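Local coordinates for uncharacterized protein (PDB 4QB7) that is probably a subunit of the fimbrium tip, part of the cell-surface filaments that mediate adhesion and biofilm formation, at residues 322-328 with 341-347; 281-287 with 313-319. One frame throughout, in Å; residues are numbered along the deposited sequence.

Contact 1: 322-328 with 341-347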
loop_
_atom_site.group_PDB
_atom_site.type_symbol
_atom_site.label_atom_id
_atom_site.label_comp_id
_atom_site.label_asym_id
_atom_site.label_seq_id
_atom_site.Cartn_x
_atom_site.Cartn_y
_atom_site.Cartn_z
ATOM N N GLY A 322 7.031 -1.025 -3.097
ATOM C CA GLY A 322 6.966 -0.013 -4.138
ATOM C C GLY A 322 6.537 -0.500 -5.506
ATOM O O GLY A 322 6.792 0.184 -6.506
ATOM N N THR A 323 5.858 -1.670 -5.560
ATOM C CA THR A 323 5.329 -2.284 -6.783
ATOM C C THR A 323 3.812 -2.370 -6.700
ATOM O O THR A 323 3.274 -2.639 -5.626
ATOM C CB THR A 323 5.957 -3.674 -6.981
ATOM O OG1 THR A 323 7.365 -3.542 -7.047
ATOM C CG2 THR A 323 5.515 -4.356 -8.250
ATOM N N LYS A 324 3.134 -2.131 -7.838
ATOM C CA LYS A 324 1.699 -2.350 -8.063
ATOM C C LYS A 324 1.558 -3.729 -8.728
ATOM O O LYS A 324 2.040 -3.897 -9.850
ATOM C CB LYS A 324 1.059 -1.270 -8.978
ATOM C CG LYS A 324 0.947 0.122 -8.389
ATOM C CD LYS A 324 -0.111 0.971 -9.105
ATOM C CE LYS A 324 0.415 1.758 -10.281
ATOM N NZ LYS A 324 -0.694 2.366 -11.059
ATOM N N HIS A 325 0.925 -4.710 -8.062
ATOM C CA HIS A 325 0.719 -6.045 -8.657
ATOM C C HIS A 325 -0.717 -6.236 -9.126
ATOM O O HIS A 325 -1.666 -5.924 -8.393
ATOM C CB HIS A 325 1.066 -7.181 -7.683
ATOM C CG HIS A 325 2.488 -7.211 -7.206
ATOM N ND1 HIS A 325 3.467 -7.890 -7.905
ATOM C CD2 HIS A 325 3.025 -6.739 -6.053
ATOM C CE1 HIS A 325 4.573 -7.763 -7.190
ATOM N NE2 HIS A 325 4.348 -7.099 -6.056
ATOM N N THR A 326 -0.871 -6.720 -10.363
ATOM C CA THR A 326 -2.163 -7.126 -10.930
ATOM C C THR A 326 -2.038 -8.584 -11.251
ATOM O O THR A 326 -1.189 -8.948 -12.079
ATOM C CB THR A 326 -2.584 -6.325 -12.183
ATOM O OG1 THR A 326 -2.641 -4.927 -11.897
ATOM C CG2 THR A 326 -3.915 -6.826 -12.770
ATOM N N TYR A 327 -2.836 -9.429 -10.598
ATOM C CA TYR A 327 -2.796 -10.863 -10.897
ATOM C C TYR A 327 -3.854 -11.204 -11.914
ATOM O O TYR A 327 -5.021 -10.833 -11.737
ATOM C CB TYR A 327 -2.998 -11.705 -9.644
ATOM C CG TYR A 327 -2.004 -11.455 -8.541
ATOM C CD1 TYR A 327 -0.659 -11.786 -8.699
ATOM C CD2 TYR A 327 -2.415 -10.962 -7.306
ATOM C CE1 TYR A 327 0.269 -11.544 -7.685
ATOM C CE2 TYR A 327 -1.499 -10.737 -6.274
ATOM C CZ TYR A 327 -0.157 -11.022 -6.473
ATOM O OH TYR A 327 0.750 -10.828 -5.458
ATOM N N VAL A 328 -3.452 -11.871 -13.005
ATOM C CA VAL A 328 -4.408 -12.322 -14.012
ATOM C C VAL A 328 -4.492 -13.831 -13.892
ATOM O O VAL A 328 -3.485 -14.522 -14.069
ATOM C CB VAL A 328 -4.071 -11.832 -15.436
ATOM C CG1 VAL A 328 -5.097 -12.337 -16.454
ATOM C CG2 VAL A 328 -3.965 -10.306 -15.469
ATOM N N GLU A 341 -0.613 -14.896 -13.710
ATOM C CA GLU A 341 0.355 -13.957 -14.269
ATOM C C GLU A 341 0.439 -12.791 -13.318
ATOM O O GLU A 341 -0.585 -12.178 -13.012
ATOM C CB GLU A 341 -0.016 -13.441 -15.674
ATOM C CG GLU A 341 -0.259 -14.475 -16.757
ATOM C CD GLU A 341 -0.819 -13.862 -18.030
ATOM O OE1 GLU A 341 -0.039 -13.203 -18.758
ATOM O OE2 GLU A 341 -2.044 -13.992 -18.274
ATOM N N ASP A 342 1.635 -12.489 -12.838
ATOM C CA ASP A 342 1.863 -11.346 -11.964
ATOM C C ASP A 342 2.324 -10.190 -12.838
ATOM O O ASP A 342 3.476 -10.159 -13.273
ATOM C CB ASP A 342 2.906 -11.708 -10.887
ATOM C CG ASP A 342 3.113 -10.731 -9.752
ATOM O OD1 ASP A 342 2.562 -9.612 -9.816
ATOM O OD2 ASP A 342 3.827 -11.086 -8.793
ATOM N N ASN A 343 1.415 -9.288 -13.161
ATOM C CA ASN A 343 1.770 -8.120 -13.956
ATOM C C ASN A 343 2.188 -7.016 -13.009
ATOM O O ASN A 343 1.384 -6.589 -12.169
ATOM C CB ASN A 343 0.611 -7.701 -14.854
ATOM C CG ASN A 343 0.216 -8.772 -15.838
ATOM O OD1 ASN A 343 -0.954 -9.024 -16.055
ATOM N ND2 ASN A 343 1.179 -9.420 -16.467
HETATM N N MSE A 344 3.456 -6.593 -13.085
HETATM C CA MSE A 344 3.965 -5.584 -12.144
HETATM C C MSE A 344 4.240 -4.228 -12.798
HETATM O O MSE A 344 4.599 -4.148 -13.962
HETATM C CB MSE A 344 5.246 -6.089 -11.466
HETATM C CG MSE A 344 5.116 -7.483 -10.868
HETATM SE SE MSE A 344 6.867 -8.069 -10.447
HETATM C CE MSE A 344 6.625 -9.801 -10.279
ATOM N N GLU A 345 4.075 -3.179 -12.028
ATOM C CA GLU A 345 4.316 -1.771 -12.365
ATOM C C GLU A 345 5.025 -1.114 -11.223
ATOM O O GLU A 345 4.810 -1.485 -10.066
ATOM C CB GLU A 345 2.993 -1.030 -12.558
ATOM C CG GLU A 345 2.620 -0.655 -13.974
ATOM C CD GLU A 345 1.280 0.061 -14.013
ATOM O OE1 GLU A 345 0.238 -0.635 -14.036
ATOM O OE2 GLU A 345 1.271 1.313 -13.931
ATOM N N GLY A 346 5.803 -0.095 -11.526
ATOM C CA GLY A 346 6.422 0.724 -10.504
ATOM C C GLY A 346 5.309 1.534 -9.879
ATOM O O GLY A 346 4.427 2.038 -10.588
ATOM N N TRP A 347 5.279 1.580 -8.554
ATOM C CA TRP A 347 4.228 2.326 -7.891
ATOM C C TRP A 347 4.670 3.777 -7.766
ATOM O O TRP A 347 5.381 4.143 -6.808
ATOM C CB TRP A 347 3.899 1.696 -6.545
ATOM C CG TRP A 347 2.666 2.209 -5.870
ATOM C CD1 TRP A 347 1.833 3.209 -6.282
ATOM C CD2 TRP A 347 2.165 1.758 -4.619
ATOM N NE1 TRP A 347 0.837 3.406 -5.355
ATOM C CE2 TRP A 347 1.018 2.528 -4.321
ATOM C CE3 TRP A 347 2.602 0.799 -3.692
ATOM C CZ2 TRP A 347 0.270 2.328 -3.162
ATOM C CZ3 TRP A 347 1.879 0.626 -2.528
ATOM C CH2 TRP A 347 0.728 1.387 -2.270
HETATM O O HOH W 1 -0.163 -3.390 -12.075
HETATM O O HOH W 2 -3.313 -16.047 -16.704
#

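Contact 2: 281-287 with 313-319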
loop_
_atom_site.group_PDB
_atom_site.type_symbol
_atom_site.label_atom_id
_atom_site.label_comp_id
_atom_site.label_asym_id
_atom_site.label_seq_id
_atom_site.Cartn_x
_atom_site.Cartn_y
_atom_site.Cartn_z
ATOM N N ASN A 281 9.357 -17.968 -2.426
ATOM C CA ASN A 281 8.877 -19.069 -3.249
ATOM C C ASN A 281 7.457 -18.910 -3.700
ATOM O O ASN A 281 6.657 -18.258 -3.035
ATOM C CB ASN A 281 8.960 -20.387 -2.464
ATOM C CG ASN A 281 10.273 -20.667 -1.779
ATOM O OD1 ASN A 281 10.327 -20.809 -0.553
ATOM N ND2 ASN A 281 11.360 -20.760 -2.543
ATOM N N ALA A 282 7.126 -19.569 -4.812
ATOM C CA ALA A 282 5.767 -19.648 -5.314
ATOM C C ALA A 282 4.934 -20.380 -4.283
ATOM O O ALA A 282 5.378 -21.383 -3.731
ATOM C CB ALA A 282 5.745 -20.389 -6.642
ATOM N N GLY A 283 3.775 -19.840 -3.971
ATOM C CA GLY A 283 2.883 -20.468 -3.010
ATOM C C GLY A 283 3.145 -20.101 -1.573
ATOM O O GLY A 283 2.478 -20.642 -0.689
ATOM N N ASP A 284 4.098 -19.158 -1.320
ATOM C CA ASP A 284 4.331 -18.617 0.021
ATOM C C ASP A 284 3.061 -17.865 0.380
ATOM O O ASP A 284 2.536 -18.020 1.478
ATOM C CB ASP A 284 5.593 -17.732 0.084
ATOM C CG ASP A 284 6.899 -18.475 0.350
ATOM O OD1 ASP A 284 6.910 -19.727 0.241
ATOM O OD2 ASP A 284 7.905 -17.808 0.687
ATOM N N LEU A 285 2.514 -17.145 -0.615
ATOM C CA LEU A 285 1.221 -16.477 -0.569
ATOM C C LEU A 285 0.294 -17.167 -1.576
ATOM O O LEU A 285 0.737 -17.552 -2.668
ATOM C CB LEU A 285 1.339 -14.981 -0.860
ATOM C CG LEU A 285 2.119 -14.149 0.149
ATOM C CD1 LEU A 285 2.277 -12.783 -0.337
ATOM C CD2 LEU A 285 1.459 -14.135 1.496
ATOM N N LYS A 286 -0.968 -17.378 -1.192
ATOM C CA LYS A 286 -1.955 -18.037 -2.050
ATOM C C LYS A 286 -3.290 -17.322 -2.015
ATOM O O LYS A 286 -3.574 -16.613 -1.057
ATOM C CB LYS A 286 -2.191 -19.496 -1.590
ATOM C CG LYS A 286 -1.021 -20.423 -1.735
ATOM C CD LYS A 286 -1.387 -21.772 -1.166
ATOM C CE LYS A 286 -0.285 -22.409 -0.363
ATOM N NZ LYS A 286 0.748 -22.978 -1.252
ATOM N N LEU A 287 -4.137 -17.578 -3.015
ATOM C CA LEU A 287 -5.517 -17.116 -3.078
ATOM C C LEU A 287 -6.452 -18.330 -2.953
ATOM O O LEU A 287 -6.087 -19.411 -3.388
ATOM C CB LEU A 287 -5.811 -16.367 -4.399
ATOM C CG LEU A 287 -5.045 -15.084 -4.711
ATOM C CD1 LEU A 287 -5.416 -14.598 -6.103
ATOM C CD2 LEU A 287 -5.336 -13.989 -3.714
ATOM N N SER A 313 -1.873 -20.642 -6.150
ATOM C CA SER A 313 -0.587 -20.171 -5.639
ATOM C C SER A 313 -0.145 -18.920 -6.367
ATOM O O SER A 313 -0.230 -18.865 -7.596
ATOM C CB SER A 313 0.489 -21.245 -5.782
ATOM O OG SER A 313 0.408 -22.238 -4.770
ATOM N N LEU A 314 0.317 -17.906 -5.610
ATOM C CA LEU A 314 0.857 -16.684 -6.188
ATOM C C LEU A 314 2.340 -16.919 -6.495
ATOM O O LEU A 314 3.006 -17.682 -5.767
ATOM C CB LEU A 314 0.638 -15.467 -5.285
ATOM C CG LEU A 314 -0.820 -15.100 -5.037
ATOM C CD1 LEU A 314 -0.940 -13.994 -4.017
ATOM C CD2 LEU A 314 -1.554 -14.785 -6.339
ATOM N N PRO A 315 2.874 -16.341 -7.599
ATOM C CA PRO A 315 4.274 -16.645 -7.964
ATOM C C PRO A 315 5.292 -16.078 -6.991
ATOM O O PRO A 315 4.955 -15.283 -6.124
ATOM C CB PRO A 315 4.430 -16.019 -9.358
ATOM C CG PRO A 315 3.357 -15.015 -9.469
ATOM C CD PRO A 315 2.225 -15.467 -8.607
ATOM N N LYS A 316 6.541 -16.502 -7.133
ATOM C CA LYS A 316 7.624 -15.984 -6.310
ATOM C C LYS A 316 7.881 -14.545 -6.714
ATOM O O LYS A 316 7.420 -14.116 -7.779
ATOM C CB LYS A 316 8.908 -16.847 -6.410
ATOM C CG LYS A 316 9.593 -16.905 -7.775
ATOM C CD LYS A 316 10.971 -17.526 -7.621
ATOM C CE LYS A 316 11.778 -17.615 -8.898
ATOM N NZ LYS A 316 13.219 -17.919 -8.622
ATOM N N ASN A 317 8.609 -13.803 -5.855
ATOM C CA ASN A 317 9.000 -12.407 -6.067
ATOM C C ASN A 317 7.734 -11.522 -6.232
ATOM O O ASN A 317 7.669 -10.649 -7.098
ATOM C CB ASN A 317 10.004 -12.289 -7.246
ATOM C CG ASN A 317 11.229 -13.181 -7.095
ATOM O OD1 ASN A 317 11.825 -13.304 -6.014
ATOM N ND2 ASN A 317 11.617 -13.852 -8.172
ATOM N N THR A 318 6.728 -11.773 -5.390
ATOM C CA THR A 318 5.476 -11.019 -5.368
ATOM C C THR A 318 5.356 -10.341 -3.997
ATOM O O THR A 318 6.048 -10.732 -3.050
ATOM C CB THR A 318 4.270 -11.896 -5.740
ATOM O OG1 THR A 318 3.229 -11.048 -6.222
ATOM C CG2 THR A 318 3.765 -12.734 -4.598
ATOM N N PHE A 319 4.449 -9.350 -3.900
ATOM C CA PHE A 319 4.235 -8.482 -2.745
ATOM C C PHE A 319 5.540 -7.661 -2.524
ATOM O O PHE A 319 6.033 -7.523 -1.399
ATOM C CB PHE A 319 3.768 -9.267 -1.505
ATOM C CG PHE A 319 2.274 -9.426 -1.323
ATOM C CD1 PHE A 319 1.481 -9.957 -2.338
ATOM C CD2 PHE A 319 1.677 -9.174 -0.089
ATOM C CE1 PHE A 319 0.109 -10.219 -2.123
ATOM C CE2 PHE A 319 0.306 -9.432 0.120
ATOM C CZ PHE A 319 -0.468 -9.938 -0.902
HETATM O O HOH W 3 4.590 -16.392 -3.314
#

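Contact 1: 322-328 with 341-347
H325 and D342 meet across the beta hairpin formed by strands 323-331 and 338-346. Pairing is antiparallel: the axes of segments 323-328 and 341-346 approach to 4.6 Å, with N-to-C directions 156° apart. The hairpin's inner strand, 323-331, also runs parallel to strand 159-178 in the mixed sheet of this fimbrillin-like fold. Six strand-to-strand backbone hydrogen bonds and the W347 N to G322 O bond just past the strand ends hold the two together.

The packed side carries H325, Y327 and D342. With CG anti to the backbone N (chi1 -170°), the D342 carboxylate swings across to the imidazole, and H325 ND1 donates to the syn lone pair of D342 OD1 at 2.7 Å. Ring and carboxylate planes are 44° apart. The other ring nitrogen, NE2, is hydrogen-bonded to K320 N, so both nitrogens are held and the imidazole cannot easily turn. Alongside D342, Y327 brings CE1 to 3.6 Å from D342 CG; Y327 OH and D342 OD2 are both satisfied by T318. Toward the hairpin's open end the selenomethionine M344 is exposed, with CG 3.4 Å from H325 ND1.

The other face is looser. N343, E341 and E345 are exposed, and the K324 NZ to E345 OE2 salt bridge is long, at 3.6 Å. One water hydrogen-bonds K324 O and T326 OG1, and another joins V328 O to E341 OE2. V328 is the buried exception, its CG2 lying 3.3 Å from N343 OD1.

Past the strand end, W347 is buried again, its indole stacked with H166. K324 crosses it at about a right angle and sets CG over one face of the five-membered ring, 4.0 Å from the centroid.

Contact 2: 281-287 with 313-319
L314 O is approached by two donors from the turn opposite: G283 N hydrogen-bonds to it at 2.9 Å, nearly along the C=O axis, and A282 CA brings a C-H to the same oxygen. A second backbone bond, L314 N to L285 O at 3.0 Å, makes L314 the residue that fastens the two segments together. Residues N281 to D284 form a type II beta turn, closed by D284 N on N281 O; G283, with phi 87°, sits at its third position, where a side chain would jam against the preceding carbonyl.

From this turn the chain enters strand 286-296, antiparallel to strand 301-313 in a five-stranded sheet, with K286 and S313 facing each other as a non-hydrogen-bonded pair. The apolar side chains beneath join this sheet to the mixed sheet: L287 touches I174, L314 touches Y327, and F319 reaches T169 and I171. L285 CD1 stands over the centre of the F319 ring in a CH-pi contact, 3.5 Å from the centroid and 11° off the ring normal. At about a right angle to L314, L287 brings CG to 3.9 Å from L314 CD2.

Bends at chi3 and chi4 turn the K286 chain back so that NZ donates to G283 O at 3.0 Å, in the carbonyl plane and on a lone pair. An alanine here would remove that ammonium and is likely to leave G283 O without its charged mate and S313 less covered. On the exposed flank, K316 CB lies 3.6 Å from A282 N while the rest of its extended chain leads away.

Along the chain the contacts come in series: 281-287 and 313-319 close contact 2 before 322-328 and 341-347 open contact 1. Their centres are 13 Å apart, on the same side of the chain's centre, and two residues separate 313-319 from 322-328. Contact 2 lies at the end of the antiparallel sheet, where strand 286-296 begins and strand 301-313 ends; contact 1 belongs to the mixed sheet. T318 joins them: its OG1 lies 2.6 Å from Y327 OH and also 2.6 Å from D342 OD2, probably hydrogen bonds. F319 N also packs against H325 NE2. The loop after strand 301-313 thus ties one sheet to the other within a single fimbrillin-like region.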